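Local coordinates for predicted protease of the collagenase family (Methanopyrus kandleri, PDB 5D88), which probably acts as a peptidase of the U32 family and carries a zinc ion on a TIM-barrel scaffold, at residues A[104-109]-A[127-132]; A[153-158]-A[181-186]; A[193-196]-A[200-203]. All coordinates share one frame; numbering follows the deposited sequence.

Contact 1 of 3, residues A[104-109]-A[127-132]; sequences STLDYL and EVLATE
Leu106 reaches out from helix 98-113 and presses its forked end against Val128 and Leu129 of helix 123-132. Its CB points at the neighbouring helix. With CG anti to the carbonyl carbon (chi1 -58°) and the chain extended to CD1 (chi2 179°), both methyls arrive at the partner, and each has its own work. CD1 lies 3.9 Å from Val128 CG1 and also comes within 4.0 Å of Leu129 CG. CD2 meets Leu129 CD2 at 3.8 Å, one methyl against another. The fork of Leu106 is therefore pressed into the step between two consecutive residues, and its side chain crosses both of theirs obliquely. Val128 turns CB towards the contact and touches with CG1 alone, the branch anti to its backbone N. Leu129 sets out alongside the other helix rather than at it, and its CG-CD2 end then swings in to Leu106. All three side chains are buried, and the join is purely apolar. The nearest CA atoms, those of Leu106 and Leu129, are 7.6 Å apart. Met84 and Tyr133 also pack on Leu106, while Val118 and Val120 of strand 117-120 lie under Leu129. On the helix 123-132 side, Thr131 OG1 turns back on its own backbone and donates to Glu127 O at 2.9 Å. That oxygen also receives Thr131 N, from the opposite face of the carbonyl plane, so one residue grips it twice. Helix 98-113, strand 117-120 and helix 123-132 follow one another in the chain, and this leucine-valine-leucine junction joins adjacent helices of the outer layer of a TIM barrel over the strand between them.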
ATOM      1  N   SER A 104      -4.592  13.582 -20.022  1.00 31.53           N
ATOM      2  CA  SER A 104      -3.457  14.226 -20.678  1.00 33.27           C
ATOM      3  C   SER A 104      -2.218  13.344 -20.625  1.00 31.37           C
ATOM      4  O   SER A 104      -1.473  13.239 -21.609  1.00 32.93           O
ATOM      5  CB  SER A 104      -3.154  15.567 -20.031  1.00 38.78           C
ATOM      6  OG  SER A 104      -2.217  16.233 -20.822  1.00 45.30           O
ATOM      7  N   THR A 105      -1.966  12.733 -19.471  1.00 30.50           N
ATOM      8  CA  THR A 105      -0.826  11.828 -19.313  1.00 29.79           C
ATOM      9  C   THR A 105      -0.955  10.612 -20.229  1.00 30.30           C
ATOM     10  O   THR A 105      -0.002  10.238 -20.923  1.00 30.59           O
ATOM     11  CB  THR A 105      -0.711  11.406 -17.847  1.00 31.78           C
ATOM     12  OG1 THR A 105      -0.394  12.551 -17.055  1.00 34.21           O
ATOM     13  CG2 THR A 105       0.398  10.355 -17.628  1.00 32.96           C
ATOM     14  N   LEU A 106      -2.132   9.986 -20.256  1.00 29.49           N
ATOM     15  CA  LEU A 106      -2.285   8.815 -21.107  1.00 29.54           C
ATOM     16  C   LEU A 106      -2.202   9.188 -22.580  1.00 31.60           C
ATOM     17  O   LEU A 106      -1.665   8.414 -23.373  1.00 31.62           O
ATOM     18  CB  LEU A 106      -3.592   8.100 -20.787  1.00 28.75           C
ATOM     19  CG  LEU A 106      -3.682   7.666 -19.324  1.00 29.03           C
ATOM     20  CD1 LEU A 106      -4.994   6.987 -19.054  1.00 30.76           C
ATOM     21  CD2 LEU A 106      -2.535   6.763 -18.949  1.00 29.81           C
ATOM     22  N   ASP A 107      -2.698  10.371 -22.969  1.00 32.64           N
ATOM     23  CA  ASP A 107      -2.511  10.824 -24.344  1.00 34.23           C
ATOM     24  C   ASP A 107      -1.038  10.943 -24.682  1.00 33.68           C
ATOM     25  O   ASP A 107      -0.614  10.624 -25.799  1.00 33.62           O
ATOM     26  CB  ASP A 107      -3.164  12.180 -24.571  1.00 34.35           C
ATOM     27  CG  ASP A 107      -4.659  12.119 -24.632  1.00 38.48           C
ATOM     28  OD1 ASP A 107      -5.258  11.017 -24.670  1.00 36.34           O
ATOM     29  OD2 ASP A 107      -5.232  13.228 -24.663  1.00 40.22           O
ATOM     30  N   TYR A 108      -0.253  11.451 -23.746  1.00 32.88           N
ATOM     31  CA  TYR A 108       1.179  11.541 -23.967  1.00 34.54           C
ATOM     32  C   TYR A 108       1.762  10.160 -24.245  1.00 33.44           C
ATOM     33  O   TYR A 108       2.484   9.963 -25.222  1.00 35.44           O
ATOM     34  CB  TYR A 108       1.833  12.191 -22.756  1.00 34.54           C
ATOM     35  CG  TYR A 108       3.323  12.073 -22.763  1.00 38.67           C
ATOM     36  CD1 TYR A 108       4.088  12.789 -23.673  1.00 41.31           C
ATOM     37  CD2 TYR A 108       3.968  11.234 -21.873  1.00 39.13           C
ATOM     38  CE1 TYR A 108       5.459  12.678 -23.691  1.00 43.07           C
ATOM     39  CE2 TYR A 108       5.348  11.118 -21.872  1.00 42.09           C
ATOM     40  CZ  TYR A 108       6.086  11.839 -22.788  1.00 43.33           C
ATOM     41  OH  TYR A 108       7.449  11.725 -22.810  1.00 47.79           O
ATOM     42  N   LEU A 109       1.404   9.175 -23.427  1.00 31.27           N
ATOM     43  CA  LEU A 109       1.908   7.821 -23.636  1.00 30.05           C
ATOM     44  C   LEU A 109       1.429   7.250 -24.962  1.00 31.91           C
ATOM     45  O   LEU A 109       2.216   6.667 -25.720  1.00 32.29           O
ATOM     46  CB  LEU A 109       1.462   6.927 -22.485  1.00 29.87           C
ATOM     47  CG  LEU A 109       1.950   7.346 -21.103  1.00 27.49           C
ATOM     48  CD1 LEU A 109       1.409   6.363 -20.088  1.00 30.52           C
ATOM     49  CD2 LEU A 109       3.468   7.376 -21.049  1.00 29.10           C
ATOM     50  N   GLU A 127      -8.704   0.809 -15.239  1.00 27.00           N
ATOM     51  CA  GLU A 127     -10.041   0.973 -15.792  1.00 28.31           C
ATOM     52  C   GLU A 127     -10.063   2.034 -16.893  1.00 28.28           C
ATOM     53  O   GLU A 127     -10.659   1.830 -17.962  1.00 29.19           O
ATOM     54  CB  GLU A 127     -11.002   1.319 -14.652  1.00 34.58           C
ATOM     55  CG  GLU A 127     -12.457   1.165 -14.958  1.00 45.35           C
ATOM     56  CD  GLU A 127     -13.290   1.332 -13.698  1.00 52.22           C
ATOM     57  OE1 GLU A 127     -13.011   2.270 -12.910  1.00 53.60           O
ATOM     58  OE2 GLU A 127     -14.194   0.513 -13.480  1.00 55.88           O
ATOM     59  N   VAL A 128      -9.440   3.183 -16.646  1.00 27.46           N
ATOM     60  CA  VAL A 128      -9.453   4.250 -17.646  1.00 28.45           C
ATOM     61  C   VAL A 128      -8.690   3.821 -18.894  1.00 28.61           C
ATOM     62  O   VAL A 128      -9.147   4.055 -20.022  1.00 28.69           O
ATOM     63  CB  VAL A 128      -8.877   5.553 -17.056  1.00 29.12           C
ATOM     64  CG1 VAL A 128      -8.782   6.626 -18.127  1.00 31.10           C
ATOM     65  CG2 VAL A 128      -9.741   6.074 -15.900  1.00 29.04           C
ATOM     66  N   LEU A 129      -7.510   3.206 -18.716  1.00 28.28           N
ATOM     67  CA  LEU A 129      -6.720   2.747 -19.859  1.00 28.18           C
ATOM     68  C   LEU A 129      -7.490   1.748 -20.699  1.00 31.43           C
ATOM     69  O   LEU A 129      -7.522   1.855 -21.931  1.00 31.75           O
ATOM     70  CB  LEU A 129      -5.405   2.110 -19.395  1.00 30.13           C
ATOM     71  CG  LEU A 129      -4.265   3.075 -19.224  1.00 32.33           C
ATOM     72  CD1 LEU A 129      -3.185   2.400 -18.381  1.00 34.48           C
ATOM     73  CD2 LEU A 129      -3.724   3.521 -20.607  1.00 33.48           C
ATOM     74  N   ALA A 130      -8.112   0.761 -20.051  1.00 30.64           N
ATOM     75  CA  ALA A 130      -8.816  -0.285 -20.793  1.00 32.30           C
ATOM     76  C   ALA A 130     -10.041   0.262 -21.518  1.00 32.73           C
ATOM     77  O   ALA A 130     -10.376  -0.193 -22.615  1.00 36.54           O
ATOM     78  CB  ALA A 130      -9.230  -1.403 -19.845  1.00 31.47           C
ATOM     79  N   THR A 131     -10.736   1.210 -20.900  1.00 30.78           N
ATOM     80  CA  THR A 131     -11.958   1.753 -21.475  1.00 30.92           C
ATOM     81  C   THR A 131     -11.679   2.722 -22.619  1.00 30.57           C
ATOM     82  O   THR A 131     -12.361   2.677 -23.647  1.00 34.41           O
ATOM     83  CB  THR A 131     -12.778   2.426 -20.383  1.00 31.39           C
ATOM     84  OG1 THR A 131     -13.159   1.429 -19.433  1.00 34.96           O
ATOM     85  CG2 THR A 131     -14.034   3.037 -20.946  1.00 32.40           C
ATOM     86  N   GLU A 132     -10.706   3.617 -22.463  1.00 29.75           N
ATOM     87  CA  GLU A 132     -10.567   4.757 -23.366  1.00 31.05           C
ATOM     88  C   GLU A 132      -9.415   4.661 -24.361  1.00 31.19           C
ATOM     89  O   GLU A 132      -9.362   5.480 -25.296  1.00 31.99           O
ATOM     90  CB  GLU A 132     -10.410   6.052 -22.544  1.00 30.57           C
ATOM     91  CG  GLU A 132     -11.544   6.302 -21.531  1.00 28.70           C
ATOM     92  CD  GLU A 132     -12.895   6.517 -22.182  1.00 30.19           C
ATOM     93  OE1 GLU A 132     -12.965   6.537 -23.417  1.00 35.08           O
ATOM     94  OE2 GLU A 132     -13.903   6.651 -21.460  1.00 29.72           O
TER

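Contact 2 of 3, residues A[153-158]-A[181-186]; sequences HFERLG and RVSVEL
On the outer wall of the beta/alpha barrel, Glu155 near the end of helix 148-157 reaches the turn Val182-Val184 that leads into strand 185-190. Its CG is anti to the backbone N (chi1 176°) and the chain is fully extended, which carries the carboxylate across to the turn. There OE2 accepts Ser183 N at 2.7 Å in a fairly straight bond (161°), met on the syn side and about 20° out of the carboxylate plane. The charged group thus takes up a backbone N-H of a turn. OE1 points elsewhere: it lies 3.6 Å from Val182 CG1, and a water beside it, doubtfully close, makes at most a weak link to Arg181 O. Lower down, the aliphatic part of Glu155 rests on the other valine, with CG 3.8 Å from Val184 CG1, so CG packs on a methyl while OE2 keeps its backbone N-H.

One turn further on, the helix closes with a Schellman motif. Gly158, at positive phi, returns its N to Glu155 O at 2.9 Å and, more weakly, to Phe154 O. The same turn carries a side-chain pair: Arg156 NH2 donates to His153 ND1 at 3.0 Å, lying in the imidazole plane just as ND1 lies in the guanidinium plane. With ND1 as acceptor, the histidine is probably neutral. Arg156 NH2 also bonds to Met228 O of the second subunit, and Arg181 makes a cation-pi contact with Trp152.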
ATOM      1  N   HIS A 153     -10.412  -9.472 -10.037  1.00 29.47           N
ATOM      2  CA  HIS A 153     -10.870  -8.094 -10.030  1.00 29.78           C
ATOM      3  C   HIS A 153     -10.067  -7.228 -10.987  1.00 29.11           C
ATOM      4  O   HIS A 153     -10.648  -6.367 -11.669  1.00 29.35           O
ATOM      5  CB  HIS A 153     -10.841  -7.557  -8.604  1.00 32.93           C
ATOM      6  CG  HIS A 153     -11.970  -8.092  -7.766  1.00 38.77           C
ATOM      7  ND1 HIS A 153     -13.240  -7.548  -7.795  1.00 41.89           N
ATOM      8  CD2 HIS A 153     -12.037  -9.145  -6.913  1.00 42.91           C
ATOM      9  CE1 HIS A 153     -14.030  -8.223  -6.979  1.00 41.79           C
ATOM     10  NE2 HIS A 153     -13.327  -9.202  -6.436  1.00 45.50           N
ATOM     11  N   PHE A 154      -8.742  -7.435 -11.078  1.00 27.30           N
ATOM     12  CA  PHE A 154      -7.979  -6.637 -12.033  1.00 27.93           C
ATOM     13  C   PHE A 154      -8.354  -6.985 -13.472  1.00 29.62           C
ATOM     14  O   PHE A 154      -8.412  -6.097 -14.336  1.00 29.94           O
ATOM     15  CB  PHE A 154      -6.476  -6.801 -11.796  1.00 27.69           C
ATOM     16  CG  PHE A 154      -5.909  -5.828 -10.812  1.00 27.76           C
ATOM     17  CD1 PHE A 154      -5.631  -4.518 -11.176  1.00 28.12           C
ATOM     18  CD2 PHE A 154      -5.666  -6.211  -9.515  1.00 30.11           C
ATOM     19  CE1 PHE A 154      -5.092  -3.631 -10.267  1.00 27.59           C
ATOM     20  CE2 PHE A 154      -5.140  -5.323  -8.607  1.00 31.49           C
ATOM     21  CZ  PHE A 154      -4.859  -4.037  -8.978  1.00 30.08           C
ATOM     22  N   GLU A 155      -8.651  -8.251 -13.745  1.00 29.77           N
ATOM     23  CA  GLU A 155      -9.136  -8.628 -15.070  1.00 30.34           C
ATOM     24  C   GLU A 155     -10.447  -7.920 -15.386  1.00 29.87           C
ATOM     25  O   GLU A 155     -10.630  -7.372 -16.483  1.00 30.32           O
ATOM     26  CB  GLU A 155      -9.313 -10.147 -15.149  1.00 31.44           C
ATOM     27  CG  GLU A 155      -9.903 -10.618 -16.478  1.00 34.49           C
ATOM     28  CD  GLU A 155     -10.041 -12.136 -16.566  1.00 38.32           C
ATOM     29  OE1 GLU A 155     -10.799 -12.721 -15.761  1.00 40.77           O
ATOM     30  OE2 GLU A 155      -9.373 -12.739 -17.432  1.00 41.65           O
ATOM     31  N   ARG A 156     -11.371  -7.917 -14.422  1.00 28.58           N
ATOM     32  CA  ARG A 156     -12.671  -7.291 -14.619  1.00 30.67           C
ATOM     33  C   ARG A 156     -12.530  -5.798 -14.889  1.00 29.60           C
ATOM     34  O   ARG A 156     -13.290  -5.237 -15.688  1.00 32.28           O
ATOM     35  CB  ARG A 156     -13.554  -7.551 -13.401  1.00 35.64           C
ATOM     36  CG  ARG A 156     -15.006  -7.107 -13.601  1.00 43.83           C
ATOM     37  CD  ARG A 156     -15.906  -7.406 -12.394  1.00 53.09           C
ATOM     38  NE  ARG A 156     -15.291  -7.029 -11.129  1.00 61.09           N
ATOM     39  CZ  ARG A 156     -15.249  -5.789 -10.654  1.00 68.47           C
ATOM     40  NH1 ARG A 156     -15.789  -4.780 -11.334  1.00 70.79           N
ATOM     41  NH2 ARG A 156     -14.656  -5.553  -9.492  1.00 70.51           N
ATOM     42  N   LEU A 157     -11.539  -5.153 -14.276  1.00 30.03           N
ATOM     43  CA  LEU A 157     -11.301  -3.738 -14.519  1.00 30.39           C
ATOM     44  C   LEU A 157     -10.676  -3.476 -15.875  1.00 31.42           C
ATOM     45  O   LEU A 157     -10.704  -2.325 -16.336  1.00 32.52           O
ATOM     46  CB  LEU A 157     -10.401  -3.148 -13.439  1.00 30.42           C
ATOM     47  CG  LEU A 157     -10.989  -3.031 -12.038  1.00 35.02           C
ATOM     48  CD1 LEU A 157      -9.844  -2.652 -11.108  1.00 35.98           C
ATOM     49  CD2 LEU A 157     -12.124  -2.003 -11.950  1.00 37.17           C
ATOM     50  N   GLY A 158     -10.109  -4.501 -16.517  1.00 30.60           N
ATOM     51  CA  GLY A 158      -9.614  -4.363 -17.874  1.00 30.74           C
ATOM     52  C   GLY A 158      -8.162  -4.748 -18.108  1.00 31.17           C
ATOM     53  O   GLY A 158      -7.611  -4.453 -19.171  1.00 33.49           O
ATOM     54  N   ARG A 181      -8.803 -19.120 -12.715  1.00 47.47           N
ATOM     55  CA  ARG A 181      -9.775 -18.074 -12.450  1.00 45.54           C
ATOM     56  C   ARG A 181      -9.845 -17.026 -13.543  1.00 42.82           C
ATOM     57  O   ARG A 181     -10.926 -16.481 -13.795  1.00 43.02           O
ATOM     58  CB  ARG A 181      -9.430 -17.388 -11.126  1.00 47.45           C
ATOM     59  CG  ARG A 181     -10.497 -16.463 -10.607  1.00 51.80           C
ATOM     60  CD  ARG A 181     -11.678 -17.229 -10.043  1.00 54.81           C
ATOM     61  NE  ARG A 181     -12.827 -16.345  -9.895  1.00 59.65           N
ATOM     62  CZ  ARG A 181     -13.071 -15.576  -8.834  1.00 64.22           C
ATOM     63  NH1 ARG A 181     -12.248 -15.569  -7.787  1.00 63.51           N
ATOM     64  NH2 ARG A 181     -14.153 -14.807  -8.822  1.00 68.15           N
ATOM     65  N   VAL A 182      -8.722 -16.718 -14.194  1.00 40.71           N
ATOM     66  CA  VAL A 182      -8.665 -15.610 -15.133  1.00 37.45           C
ATOM     67  C   VAL A 182      -8.138 -16.093 -16.472  1.00 39.05           C
ATOM     68  O   VAL A 182      -7.534 -17.160 -16.592  1.00 42.52           O
ATOM     69  CB  VAL A 182      -7.792 -14.449 -14.615  1.00 38.45           C
ATOM     70  CG1 VAL A 182      -8.376 -13.875 -13.344  1.00 39.47           C
ATOM     71  CG2 VAL A 182      -6.370 -14.913 -14.385  1.00 38.77           C
ATOM     72  N   SER A 183      -8.380 -15.279 -17.490  1.00 40.73           N
ATOM     73  CA  SER A 183      -7.977 -15.589 -18.849  1.00 41.64           C
ATOM     74  C   SER A 183      -6.860 -14.688 -19.355  1.00 40.97           C
ATOM     75  O   SER A 183      -6.415 -14.858 -20.491  1.00 43.98           O
ATOM     76  CB  SER A 183      -9.191 -15.487 -19.773  1.00 45.00           C
ATOM     77  OG  SER A 183     -10.083 -16.549 -19.497  1.00 48.92           O
ATOM     78  N   VAL A 184      -6.388 -13.747 -18.540  1.00 37.77           N
ATOM     79  CA  VAL A 184      -5.327 -12.826 -18.933  1.00 37.88           C
ATOM     80  C   VAL A 184      -4.005 -13.558 -19.077  1.00 35.56           C
ATOM     81  O   VAL A 184      -3.843 -14.692 -18.609  1.00 37.06           O
ATOM     82  CB  VAL A 184      -5.152 -11.686 -17.915  1.00 39.31           C
ATOM     83  CG1 VAL A 184      -6.374 -10.818 -17.847  1.00 43.89           C
ATOM     84  CG2 VAL A 184      -4.801 -12.264 -16.521  1.00 42.04           C
ATOM     85  N   GLU A 185      -3.049 -12.899 -19.718  1.00 34.05           N
ATOM     86  CA  GLU A 185      -1.680 -13.371 -19.705  1.00 34.22           C
ATOM     87  C   GLU A 185      -1.082 -13.133 -18.327  1.00 33.03           C
ATOM     88  O   GLU A 185      -1.390 -12.145 -17.658  1.00 33.18           O
ATOM     89  CB  GLU A 185      -0.857 -12.628 -20.759  1.00 39.97           C
ATOM     90  CG  GLU A 185      -1.408 -12.726 -22.164  1.00 42.52           C
ATOM     91  CD  GLU A 185      -1.383 -14.128 -22.680  1.00 46.70           C
ATOM     92  OE1 GLU A 185      -0.271 -14.641 -22.869  1.00 47.26           O
ATOM     93  OE2 GLU A 185      -2.468 -14.716 -22.898  1.00 49.74           O
ATOM     94  N   LEU A 186      -0.210 -14.038 -17.902  1.00 32.05           N
ATOM     95  CA  LEU A 186       0.485 -13.865 -16.635  1.00 31.33           C
ATOM     96  C   LEU A 186       1.966 -13.601 -16.866  1.00 30.38           C
ATOM     97  O   LEU A 186       2.634 -14.317 -17.625  1.00 33.45           O
ATOM     98  CB  LEU A 186       0.310 -15.076 -15.734  1.00 32.10           C
ATOM     99  CG  LEU A 186      -1.132 -15.361 -15.357  1.00 34.04           C
ATOM    100  CD1 LEU A 186      -1.120 -16.583 -14.487  1.00 37.77           C
ATOM    101  CD2 LEU A 186      -1.791 -14.194 -14.630  1.00 34.29           C
TER
HETATM  102  O   HOH W   1     -12.156 -14.742 -16.448  1.00 45.67           O

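Contact 3 of 3, residues A[193-196]-A[200-203]; sequences ITFR and AFFE. With ACT (acetate ion), chain C.
With CG anti to the backbone N in both Phe195 (chi1 -157°) and Phe201 (chi1 166°), the two benzyl groups lie side by side and point the same way. Phe195 CZ comes up to Phe201 CB at 3.4 Å, and the ring centroids are 5.5 Å apart with planes inclined at 36°, an oblique pair. Elsewhere in the contact Ile193 sends CG2, its branch anti to N, to within 3.9 Å of Ala200 CB. A water ties the backbones together, donating to Phe195 O and accepting from Phe201 N, and sits over the centre of one face of the Phe195 ring. This is the loop running from the short strand 192-193 into helix 200-213, which carries the zinc ligand His209; the Phe201 side chain is about 9 Å from the metal. Thr194 OG1 accepts Arg196 N at 3.0 Å, an ST turn, and is hydrogen-bonded to Asp165 as well. Exchanging Ile193 for an alanine would probably leave the Ala200 methyl without its apolar neighbour here and open a gap beside the acetate. That ion, probably from the crystallisation liquor, accepts Ile193 N at 2.8 Å, with CD1 against its methyl; it is also hydrogen-bonded to His141, Arg204 and Leu56 N. Phe195 and Phe201 each also meet their own counterpart in the second subunit.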
ATOM      1  N   ILE A 193      10.957  -7.070  -5.765  1.00 28.50           N
ATOM      2  CA  ILE A 193      10.681  -7.228  -4.342  1.00 26.69           C
ATOM      3  C   ILE A 193       9.259  -7.739  -4.167  1.00 27.66           C
ATOM      4  O   ILE A 193       8.344  -7.311  -4.868  1.00 27.98           O
ATOM      5  CB  ILE A 193      10.893  -5.892  -3.614  1.00 28.12           C
ATOM      6  CG1 ILE A 193      12.351  -5.454  -3.741  1.00 30.59           C
ATOM      7  CG2 ILE A 193      10.532  -5.994  -2.135  1.00 30.06           C
ATOM      8  CD1 ILE A 193      12.486  -3.996  -3.589  1.00 31.35           C
ATOM      9  N   THR A 194       9.085  -8.702  -3.261  1.00 29.07           N
ATOM     10  CA  THR A 194       7.763  -9.204  -2.918  1.00 28.43           C
ATOM     11  C   THR A 194       7.101  -8.330  -1.864  1.00 27.85           C
ATOM     12  O   THR A 194       7.759  -7.768  -0.984  1.00 28.60           O
ATOM     13  CB  THR A 194       7.821 -10.646  -2.406  1.00 28.94           C
ATOM     14  OG1 THR A 194       6.544 -11.002  -1.874  1.00 29.21           O
ATOM     15  CG2 THR A 194       8.847 -10.834  -1.326  1.00 28.76           C
ATOM     16  N   PHE A 195       5.777  -8.210  -1.971  1.00 28.31           N
ATOM     17  CA  PHE A 195       5.004  -7.513  -0.966  1.00 28.49           C
ATOM     18  C   PHE A 195       5.096  -8.178   0.400  1.00 28.35           C
ATOM     19  O   PHE A 195       4.723  -7.553   1.401  1.00 28.75           O
ATOM     20  CB  PHE A 195       3.543  -7.422  -1.440  1.00 30.82           C
ATOM     21  CG  PHE A 195       2.788  -6.325  -0.816  1.00 33.06           C
ATOM     22  CD1 PHE A 195       2.829  -5.051  -1.361  1.00 35.34           C
ATOM     23  CD2 PHE A 195       2.020  -6.555   0.311  1.00 35.95           C
ATOM     24  CE1 PHE A 195       2.111  -4.019  -0.810  1.00 38.21           C
ATOM     25  CE2 PHE A 195       1.311  -5.514   0.899  1.00 37.69           C
ATOM     26  CZ  PHE A 195       1.361  -4.238   0.330  1.00 39.46           C
ATOM     27  N   ARG A 196       5.612  -9.421   0.474  1.00 28.54           N
ATOM     28  CA  ARG A 196       5.914 -10.040   1.754  1.00 29.20           C
ATOM     29  C   ARG A 196       7.019  -9.313   2.507  1.00 28.51           C
ATOM     30  O   ARG A 196       7.161  -9.521   3.717  1.00 29.73           O
ATOM     31  CB  ARG A 196       6.303 -11.501   1.538  1.00 31.31           C
ATOM     32  CG  ARG A 196       5.109 -12.343   1.136  1.00 36.26           C
ATOM     33  CD  ARG A 196       5.427 -13.781   0.994  1.00 49.28           C
ATOM     34  NE  ARG A 196       4.231 -14.475   0.514  1.00 62.66           N
ATOM     35  CZ  ARG A 196       4.165 -15.773   0.220  1.00 70.86           C
ATOM     36  NH1 ARG A 196       5.233 -16.558   0.342  1.00 73.28           N
ATOM     37  NH2 ARG A 196       3.017 -16.285  -0.214  1.00 73.95           N
ATOM     38  N   ALA A 200       8.016  -2.795   2.124  1.00 24.35           N
ATOM     39  CA  ALA A 200       8.015  -2.420   0.710  1.00 24.62           C
ATOM     40  C   ALA A 200       6.811  -1.554   0.349  1.00 23.75           C
ATOM     41  O   ALA A 200       6.943  -0.615  -0.436  1.00 23.23           O
ATOM     42  CB  ALA A 200       8.063  -3.671  -0.167  1.00 28.83           C
ATOM     43  N   PHE A 201       5.624  -1.903   0.859  1.00 22.95           N
ATOM     44  CA  PHE A 201       4.391  -1.129   0.659  1.00 25.03           C
ATOM     45  C   PHE A 201       4.633   0.368   0.884  1.00 22.27           C
ATOM     46  O   PHE A 201       4.306   1.217   0.040  1.00 22.40           O
ATOM     47  CB  PHE A 201       3.399  -1.785   1.641  1.00 30.81           C
ATOM     48  CG  PHE A 201       2.136  -1.075   1.960  1.00 34.83           C
ATOM     49  CD1 PHE A 201       1.507  -0.204   1.122  1.00 41.44           C
ATOM     50  CD2 PHE A 201       1.475  -1.472   3.127  1.00 41.46           C
ATOM     51  CE1 PHE A 201       0.263   0.372   1.506  1.00 39.55           C
ATOM     52  CE2 PHE A 201       0.291  -0.939   3.512  1.00 43.36           C
ATOM     53  CZ  PHE A 201      -0.336  -0.012   2.698  1.00 42.72           C
ATOM     54  N   PHE A 202       5.262   0.694   2.010  1.00 21.34           N
ATOM     55  CA  PHE A 202       5.450   2.078   2.398  1.00 20.45           C
ATOM     56  C   PHE A 202       6.540   2.734   1.563  1.00 21.90           C
ATOM     57  O   PHE A 202       6.426   3.906   1.190  1.00 21.16           O
ATOM     58  CB  PHE A 202       5.783   2.131   3.891  1.00 22.86           C
ATOM     59  CG  PHE A 202       4.725   1.482   4.743  1.00 23.53           C
ATOM     60  CD1 PHE A 202       3.583   2.190   5.090  1.00 24.06           C
ATOM     61  CD2 PHE A 202       4.844   0.160   5.143  1.00 24.09           C
ATOM     62  CE1 PHE A 202       2.590   1.604   5.843  1.00 25.53           C
ATOM     63  CE2 PHE A 202       3.841  -0.453   5.896  1.00 25.84           C
ATOM     64  CZ  PHE A 202       2.713   0.271   6.248  1.00 26.21           C
ATOM     65  N   GLU A 203       7.605   1.987   1.272  1.00 21.59           N
ATOM     66  CA  GLU A 203       8.711   2.541   0.507  1.00 21.42           C
ATOM     67  C   GLU A 203       8.305   2.798  -0.937  1.00 21.76           C
ATOM     68  O   GLU A 203       8.700   3.813  -1.523  1.00 22.08           O
ATOM     69  CB  GLU A 203       9.912   1.613   0.591  1.00 21.33           C
ATOM     70  CG  GLU A 203      11.168   2.197  -0.028  1.00 22.28           C
ATOM     71  CD  GLU A 203      12.385   1.335   0.195  1.00 24.74           C
ATOM     72  OE1 GLU A 203      12.235   0.109   0.360  1.00 25.82           O
ATOM     73  OE2 GLU A 203      13.499   1.892   0.193  1.00 28.78           O
TER
HETATM   74  C   ACT C 302      10.823  -3.470  -6.853  1.00 29.69           C
HETATM   75  O   ACT C 302      10.181  -4.547  -6.798  1.00 28.53           O
HETATM   76  OXT ACT C 302      10.204  -2.438  -6.507  1.00 30.11           O
HETATM   77  CH3 ACT C 302      12.266  -3.430  -7.277  1.00 29.97           C
HETATM   78  O   HOH W   2       5.174  -4.643   1.874  1.00 30.08           O

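The contacts come one after another along the chain, all in the U32 peptidase part of a single eight-stranded parallel barrel. Contacts 1 and 2 are neighbours on its outer wall, centres 18 Å apart: helix 123-132 of the first touches the end of helix 148-157 of the second, where Ala130 CB meets Gly158 O at 3.5 Å. Together they follow successive beta/alpha units round the barrel. Contact 3 lies 22 Å from contact 2 and 26 Å from contact 1, centre to centre, and touches neither. It follows strand 185-190, which contact 2 leads into, and opens the helix bearing zinc ligand His209. Contacts 2 and 3 both also meet the second subunit.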